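Local structure of prenyltransference for protein (Lavandula lanata, 5HC8) at residues V16-R30 and L219-L232. The protein probably catalyses the head-to-middle coupling of two dimethylallyl diphosphate molecules to lavandulyl diphosphate. Numbering follows the deposited sequence.
Sequences VAIIIDGHRKWAKSR and LFPDFGEADLLDAL. With MG (magnesium ion), chain B; PIS (trihydrogen thiodiphosphate), chain C; ISY (3-methylbut-3-enylsulfanyl(phosphonooxy)phosphinic acid), chain F; 61G (2-methylbuta-1,3-diene), chain D.
P221 packs against the W26 indole and F220 against I20, next to the diphosphate-binding loop of a cis-prenyltransferase fold, where the loop after strand 15-19 leads into helix 23-30; a single loop thus binds ligands while also meeting residues 219-222. I20 lays CG2 almost centrally over one face of the F220 ring, a CH-pi contact 3.5 Å from the centroid, while F220 N donates to D21 O at 2.9 Å. Toward the ligands, D21 OD1 binds magnesium at 2.1 Å, while OD2 is salt-bridged to R193, and H23 ND1 gives PIS O4 a 2.7 Å hydrogen bond in the plane of its ring, whose NE2 lies near F220 CD2. The W26 side chain, its CG turned anti to the backbone N (chi1 -176°), slides past P221, whose CB lies over the five-membered ring, 3.4 Å from its centroid; R30 CG covers the opposite face. The D222 carboxylate, also salt-bridged to R30 NH2, receives W26 NE1 on OD1 at 3.0 Å, from 45° above its plane. Replacing W26 with alanine removes the indole, which would probably leave a gap between P221 and R30 CG and D222 OD1 without its NE1 donor. L219 CD1 packs against W26 CB at 3.7 Å.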
loop_
_atom_site.group_PDB
_atom_site.type_symbol
_atom_site.label_atom_id
_atom_site.label_comp_id
_atom_site.label_asym_id
_atom_site.label_seq_id
_atom_site.Cartn_x
_atom_site.Cartn_y
_atom_site.Cartn_z
ATOM N N VAL A 16 -8.753 12.352 -3.635
ATOM C CA VAL A 16 -8.353 11.540 -4.813
ATOM C C VAL A 16 -6.868 11.750 -5.070
ATOM O O VAL A 16 -6.425 12.934 -5.087
ATOM C CB VAL A 16 -9.196 11.901 -6.094
ATOM C CG1 VAL A 16 -8.719 11.097 -7.336
ATOM C CG2 VAL A 16 -10.668 11.616 -5.822
ATOM N N ALA A 17 -6.110 10.653 -5.287
ATOM C CA ALA A 17 -4.710 10.758 -5.601
ATOM C C ALA A 17 -4.416 10.105 -6.891
ATOM O O ALA A 17 -4.945 9.051 -7.187
ATOM C CB ALA A 17 -3.812 10.137 -4.498
ATOM N N ILE A 18 -3.480 10.690 -7.625
ATOM C CA ILE A 18 -3.105 10.207 -8.924
ATOM C C ILE A 18 -1.623 9.929 -9.105
ATOM O O ILE A 18 -0.788 10.776 -8.825
ATOM C CB ILE A 18 -3.491 11.236 -10.026
ATOM C CG1 ILE A 18 -5.005 11.520 -9.965
ATOM C CG2 ILE A 18 -3.127 10.698 -11.388
ATOM C CD1 ILE A 18 -5.510 12.527 -10.995
ATOM N N ILE A 19 -1.311 8.718 -9.528
ATOM C CA ILE A 19 0.045 8.347 -9.962
ATOM C C ILE A 19 0.177 8.469 -11.466
ATOM O O ILE A 19 -0.412 7.707 -12.218
ATOM C CB ILE A 19 0.381 6.897 -9.513
ATOM C CG1 ILE A 19 0.332 6.778 -7.994
ATOM C CG2 ILE A 19 1.721 6.412 -10.017
ATOM C CD1 ILE A 19 0.584 5.377 -7.484
ATOM N N ILE A 20 0.997 9.424 -11.915
ATOM C CA ILE A 20 1.240 9.660 -13.333
ATOM C C ILE A 20 2.357 8.765 -13.821
ATOM O O ILE A 20 3.349 8.500 -13.109
ATOM C CB ILE A 20 1.515 11.201 -13.626
ATOM C CG1 ILE A 20 2.795 11.681 -12.977
ATOM C CG2 ILE A 20 0.357 12.075 -13.091
ATOM C CD1 ILE A 20 3.006 13.172 -13.061
ATOM N N ASP A 21 2.173 8.239 -15.024
ATOM C CA ASP A 21 3.083 7.263 -15.563
ATOM C C ASP A 21 2.847 7.122 -17.060
ATOM O O ASP A 21 1.768 7.498 -17.557
ATOM C CB ASP A 21 2.891 5.926 -14.813
ATOM C CG ASP A 21 4.130 5.009 -14.871
ATOM O OD1 ASP A 21 5.204 5.605 -15.003
ATOM O OD2 ASP A 21 3.988 3.754 -14.879
ATOM N N GLY A 22 3.783 6.501 -17.762
ATOM C CA GLY A 22 3.567 6.110 -19.158
ATOM C C GLY A 22 4.045 7.186 -20.129
ATOM O O GLY A 22 3.782 7.112 -21.318
ATOM N N HIS A 23 4.768 8.174 -19.641
ATOM C CA HIS A 23 5.199 9.300 -20.509
ATOM C C HIS A 23 6.217 8.913 -21.560
ATOM O O HIS A 23 6.147 9.373 -22.667
ATOM C CB HIS A 23 5.775 10.442 -19.684
ATOM C CG HIS A 23 4.812 11.033 -18.704
ATOM N ND1 HIS A 23 4.651 10.536 -17.424
ATOM C CD2 HIS A 23 4.001 12.104 -18.787
ATOM C CE1 HIS A 23 3.775 11.285 -16.777
ATOM N NE2 HIS A 23 3.371 12.243 -17.582
ATOM N N ARG A 24 7.217 8.143 -21.211
ATOM C CA ARG A 24 8.168 7.657 -22.209
ATOM C C ARG A 24 7.556 6.642 -23.190
ATOM O O ARG A 24 7.803 6.726 -24.388
ATOM C CB ARG A 24 9.381 7.098 -21.482
ATOM C CG ARG A 24 10.371 6.255 -22.330
ATOM C CD ARG A 24 11.512 5.723 -21.462
ATOM N NE ARG A 24 11.339 6.215 -20.081
ATOM C CZ ARG A 24 11.846 7.336 -19.556
ATOM N NH1 ARG A 24 12.672 8.120 -20.264
ATOM N NH2 ARG A 24 11.542 7.633 -18.290
ATOM N N LYS A 25 6.761 5.695 -22.716
ATOM C CA LYS A 25 5.996 4.802 -23.607
ATOM C C LYS A 25 5.179 5.607 -24.612
ATOM O O LYS A 25 5.150 5.300 -25.806
ATOM C CB LYS A 25 5.059 3.864 -22.831
ATOM C CG LYS A 25 5.771 2.837 -21.935
ATOM C CD LYS A 25 4.790 1.989 -21.129
ATOM C CE LYS A 25 5.496 1.037 -20.145
ATOM N NZ LYS A 25 4.624 0.683 -18.964
ATOM N N TRP A 26 4.530 6.662 -24.135
ATOM C CA TRP A 26 3.722 7.515 -24.989
ATOM C C TRP A 26 4.614 8.209 -26.022
ATOM O O TRP A 26 4.270 8.278 -27.173
ATOM C CB TRP A 26 3.023 8.580 -24.155
ATOM C CG TRP A 26 2.069 9.476 -24.938
ATOM C CD1 TRP A 26 0.781 9.234 -25.199
ATOM C CD2 TRP A 26 2.373 10.744 -25.540
ATOM N NE1 TRP A 26 0.219 10.258 -25.893
ATOM C CE2 TRP A 26 1.170 11.214 -26.122
ATOM C CE3 TRP A 26 3.525 11.549 -25.606
ATOM C CZ2 TRP A 26 1.081 12.439 -26.775
ATOM C CZ3 TRP A 26 3.425 12.802 -26.240
ATOM C CH2 TRP A 26 2.203 13.230 -26.808
ATOM N N ALA A 27 5.728 8.755 -25.568
ATOM C CA ALA A 27 6.640 9.407 -26.515
ATOM C C ALA A 27 7.104 8.404 -27.574
ATOM O O ALA A 27 6.966 8.658 -28.768
ATOM C CB ALA A 27 7.811 9.990 -25.790
ATOM N N LYS A 28 7.548 7.242 -27.132
ATOM C CA LYS A 28 8.016 6.193 -28.010
ATOM C C LYS A 28 6.953 5.894 -29.039
ATOM O O LYS A 28 7.181 5.924 -30.224
ATOM C CB LYS A 28 8.354 4.931 -27.212
ATOM C CG LYS A 28 9.679 4.289 -27.572
ATOM C CD LYS A 28 9.838 3.990 -29.075
ATOM C CE LYS A 28 8.841 2.962 -29.617
ATOM N NZ LYS A 28 9.024 1.624 -28.999
ATOM N N SER A 29 5.769 5.600 -28.546
ATOM C CA SER A 29 4.604 5.390 -29.348
ATOM C C SER A 29 4.380 6.473 -30.429
ATOM O O SER A 29 4.010 6.149 -31.549
ATOM C CB SER A 29 3.412 5.324 -28.397
ATOM O OG SER A 29 2.206 5.214 -29.092
ATOM N N ARG A 30 4.589 7.744 -30.119
ATOM C CA ARG A 30 4.275 8.790 -31.076
ATOM C C ARG A 30 5.458 9.339 -31.856
ATOM O O ARG A 30 5.296 10.322 -32.559
ATOM C CB ARG A 30 3.637 9.937 -30.347
ATOM C CG ARG A 30 2.408 9.501 -29.596
ATOM C CD ARG A 30 1.335 10.468 -29.924
ATOM N NE ARG A 30 0.023 10.192 -29.373
ATOM C CZ ARG A 30 -1.020 10.967 -29.645
ATOM N NH1 ARG A 30 -0.872 12.017 -30.452
ATOM N NH2 ARG A 30 -2.209 10.709 -29.119
ATOM N N LEU A 219 -2.067 5.952 -21.044
ATOM C CA LEU A 219 -0.788 6.562 -20.771
ATOM C C LEU A 219 -1.050 8.009 -20.354
ATOM O O LEU A 219 -1.954 8.683 -20.874
ATOM C CB LEU A 219 0.138 6.466 -22.008
ATOM C CG LEU A 219 0.408 5.068 -22.587
ATOM C CD1 LEU A 219 1.357 5.244 -23.766
ATOM C CD2 LEU A 219 0.951 4.086 -21.545
ATOM N N PHE A 220 -0.331 8.497 -19.362
ATOM C CA PHE A 220 -0.807 9.723 -18.756
ATOM C C PHE A 220 -0.906 10.927 -19.747
ATOM O O PHE A 220 -1.761 11.796 -19.551
ATOM C CB PHE A 220 -0.026 10.176 -17.582
ATOM C CG PHE A 220 -0.750 11.268 -16.803
ATOM C CD1 PHE A 220 -1.810 10.945 -15.978
ATOM C CD2 PHE A 220 -0.401 12.583 -16.932
ATOM C CE1 PHE A 220 -2.519 11.919 -15.320
ATOM C CE2 PHE A 220 -1.076 13.555 -16.232
ATOM C CZ PHE A 220 -2.136 13.219 -15.430
ATOM N N PRO A 221 -0.003 11.027 -20.748
ATOM C CA PRO A 221 -0.250 12.135 -21.679
ATOM C C PRO A 221 -1.639 12.093 -22.366
ATOM O O PRO A 221 -2.108 13.138 -22.848
ATOM C CB PRO A 221 0.878 11.979 -22.698
ATOM C CG PRO A 221 1.988 11.447 -21.920
ATOM C CD PRO A 221 1.286 10.397 -21.012
ATOM N N ASP A 222 -2.259 10.917 -22.443
ATOM C CA ASP A 222 -3.631 10.759 -23.004
ATOM C C ASP A 222 -4.749 10.916 -21.963
ATOM O O ASP A 222 -5.929 10.848 -22.308
ATOM C CB ASP A 222 -3.773 9.394 -23.710
ATOM C CG ASP A 222 -2.910 9.280 -24.946
ATOM O OD1 ASP A 222 -2.721 10.324 -25.614
ATOM O OD2 ASP A 222 -2.371 8.172 -25.196
ATOM N N PHE A 223 -4.378 11.173 -20.709
ATOM C CA PHE A 223 -5.295 11.110 -19.594
ATOM C C PHE A 223 -5.932 12.465 -19.410
ATOM O O PHE A 223 -5.257 13.441 -19.195
ATOM C CB PHE A 223 -4.520 10.769 -18.310
ATOM C CG PHE A 223 -5.383 10.466 -17.141
ATOM C CD1 PHE A 223 -5.900 11.496 -16.369
ATOM C CD2 PHE A 223 -5.678 9.157 -16.779
ATOM C CE1 PHE A 223 -6.692 11.253 -15.243
ATOM C CE2 PHE A 223 -6.482 8.920 -15.662
ATOM C CZ PHE A 223 -6.989 9.968 -14.905
ATOM N N GLY A 224 -7.240 12.518 -19.491
ATOM C CA GLY A 224 -7.938 13.780 -19.337
ATOM C C GLY A 224 -9.068 13.743 -18.378
ATOM O O GLY A 224 -9.198 12.814 -17.536
ATOM N N GLU A 225 -9.936 14.728 -18.529
ATOM C CA GLU A 225 -11.077 14.844 -17.645
ATOM C C GLU A 225 -11.994 13.599 -17.687
ATOM O O GLU A 225 -12.553 13.210 -16.638
ATOM C CB GLU A 225 -11.873 16.083 -17.910
ATOM C CG GLU A 225 -11.068 17.349 -17.751
ATOM C CD GLU A 225 -11.925 18.597 -17.972
ATOM O OE1 GLU A 225 -11.480 19.417 -18.773
ATOM O OE2 GLU A 225 -12.986 18.761 -17.326
ATOM N N ALA A 226 -12.216 13.026 -18.874
ATOM C CA ALA A 226 -13.107 11.835 -18.975
ATOM C C ALA A 226 -12.512 10.639 -18.151
ATOM O O ALA A 226 -13.253 9.824 -17.633
ATOM C CB ALA A 226 -13.347 11.399 -20.423
ATOM N N ASP A 227 -11.184 10.546 -18.079
ATOM C CA ASP A 227 -10.516 9.439 -17.357
ATOM C C ASP A 227 -10.654 9.577 -15.858
ATOM O O ASP A 227 -10.787 8.562 -15.174
ATOM C CB ASP A 227 -9.049 9.306 -17.837
ATOM C CG ASP A 227 -8.970 9.193 -19.360
ATOM O OD1 ASP A 227 -9.421 8.164 -19.843
ATOM O OD2 ASP A 227 -8.554 10.128 -20.084
ATOM N N LEU A 228 -10.694 10.797 -15.367
ATOM C CA LEU A 228 -11.075 11.097 -13.983
ATOM C C LEU A 228 -12.506 10.671 -13.716
ATOM O O LEU A 228 -12.809 10.035 -12.718
ATOM C CB LEU A 228 -10.818 12.555 -13.620
ATOM C CG LEU A 228 -11.227 12.908 -12.198
ATOM C CD1 LEU A 228 -10.466 12.035 -11.179
ATOM C CD2 LEU A 228 -11.079 14.388 -11.833
ATOM N N LEU A 229 -13.406 11.025 -14.626
ATOM C CA LEU A 229 -14.769 10.615 -14.528
ATOM C C LEU A 229 -14.962 9.119 -14.534
ATOM O O LEU A 229 -15.784 8.588 -13.797
ATOM C CB LEU A 229 -15.538 11.231 -15.719
ATOM C CG LEU A 229 -16.285 12.535 -15.564
ATOM C CD1 LEU A 229 -16.216 13.361 -14.285
ATOM C CD2 LEU A 229 -16.230 13.400 -16.812
ATOM N N ASP A 230 -14.178 8.431 -15.335
ATOM C CA ASP A 230 -14.266 7.002 -15.395
ATOM C C ASP A 230 -13.850 6.373 -14.033
ATOM O O ASP A 230 -14.511 5.407 -13.541
ATOM C CB ASP A 230 -13.396 6.477 -16.499
ATOM C CG ASP A 230 -14.008 6.655 -17.857
ATOM O OD1 ASP A 230 -15.212 6.931 -17.956
ATOM O OD2 ASP A 230 -13.277 6.493 -18.834
ATOM N N ALA A 231 -12.774 6.915 -13.445
ATOM C CA ALA A 231 -12.281 6.431 -12.129
ATOM C C ALA A 231 -13.309 6.715 -11.075
ATOM O O ALA A 231 -13.587 5.827 -10.241
ATOM C CB ALA A 231 -10.946 7.085 -11.812
ATOM N N LEU A 232 -13.945 7.904 -11.138
ATOM C CA LEU A 232 -14.995 8.215 -10.176
ATOM C C LEU A 232 -16.242 7.289 -10.273
ATOM O O LEU A 232 -16.833 6.952 -9.259
ATOM C CB LEU A 232 -15.445 9.641 -10.267
ATOM C CG LEU A 232 -14.774 10.727 -9.450
ATOM C CD1 LEU A 232 -13.614 10.311 -8.607
ATOM C CD2 LEU A 232 -14.328 11.852 -10.365
HETATM MG MG MG B . 7.166 4.887 -15.386
HETATM P P1 PIS C . 7.429 5.522 -18.529
HETATM O O1 PIS C . 7.836 7.037 -18.183
HETATM P P2 PIS C . 7.490 7.920 -16.907
HETATM S S1 PIS C . 7.821 6.887 -15.666
HETATM O O2 PIS C . 6.567 4.853 -17.437
HETATM O O3 PIS C . 6.711 5.516 -19.878
HETATM O O4 PIS C . 6.035 8.203 -17.042
HETATM O O5 PIS C . 8.794 4.764 -18.527
HETATM O O6 PIS C . 8.489 9.172 -16.973
HETATM P P1 ISY F . 8.064 2.393 -11.583
HETATM O O2 ISY F . 8.234 3.987 -11.164
HETATM P P3 ISY F . 7.811 5.272 -11.973
HETATM O O4 ISY F . 6.866 2.189 -12.593
HETATM O O5 ISY F . 7.937 1.442 -10.358
HETATM O O6 ISY F . 9.370 2.054 -12.290
HETATM O O7 ISY F . 7.977 5.059 -13.435
HETATM O O8 ISY F . 8.542 6.535 -11.320
HETATM S S9 ISY F . 5.701 5.406 -11.672
HETATM C C10 ISY F . 5.650 6.214 -10.091
HETATM C C11 ISY F . 5.125 7.575 -10.471
HETATM C C12 ISY F . 5.766 8.838 -9.967
HETATM C C13 ISY F . 5.190 10.119 -10.364
HETATM C C14 ISY F . 7.066 8.820 -9.253
HETATM C CAC 61G D . 8.201 10.955 -12.694
HETATM C CAE 61G D . 7.405 11.711 -13.788
HETATM C CAB 61G D . 6.899 13.127 -13.715
HETATM C CAD 61G D . 6.959 10.943 -14.896
HETATM C CAA 61G D . 7.441 9.608 -14.885
HETATM O O HOH W 1 6.514 2.977 -15.036
HETATM O O HOH W 2 9.158 4.108 -16.034
#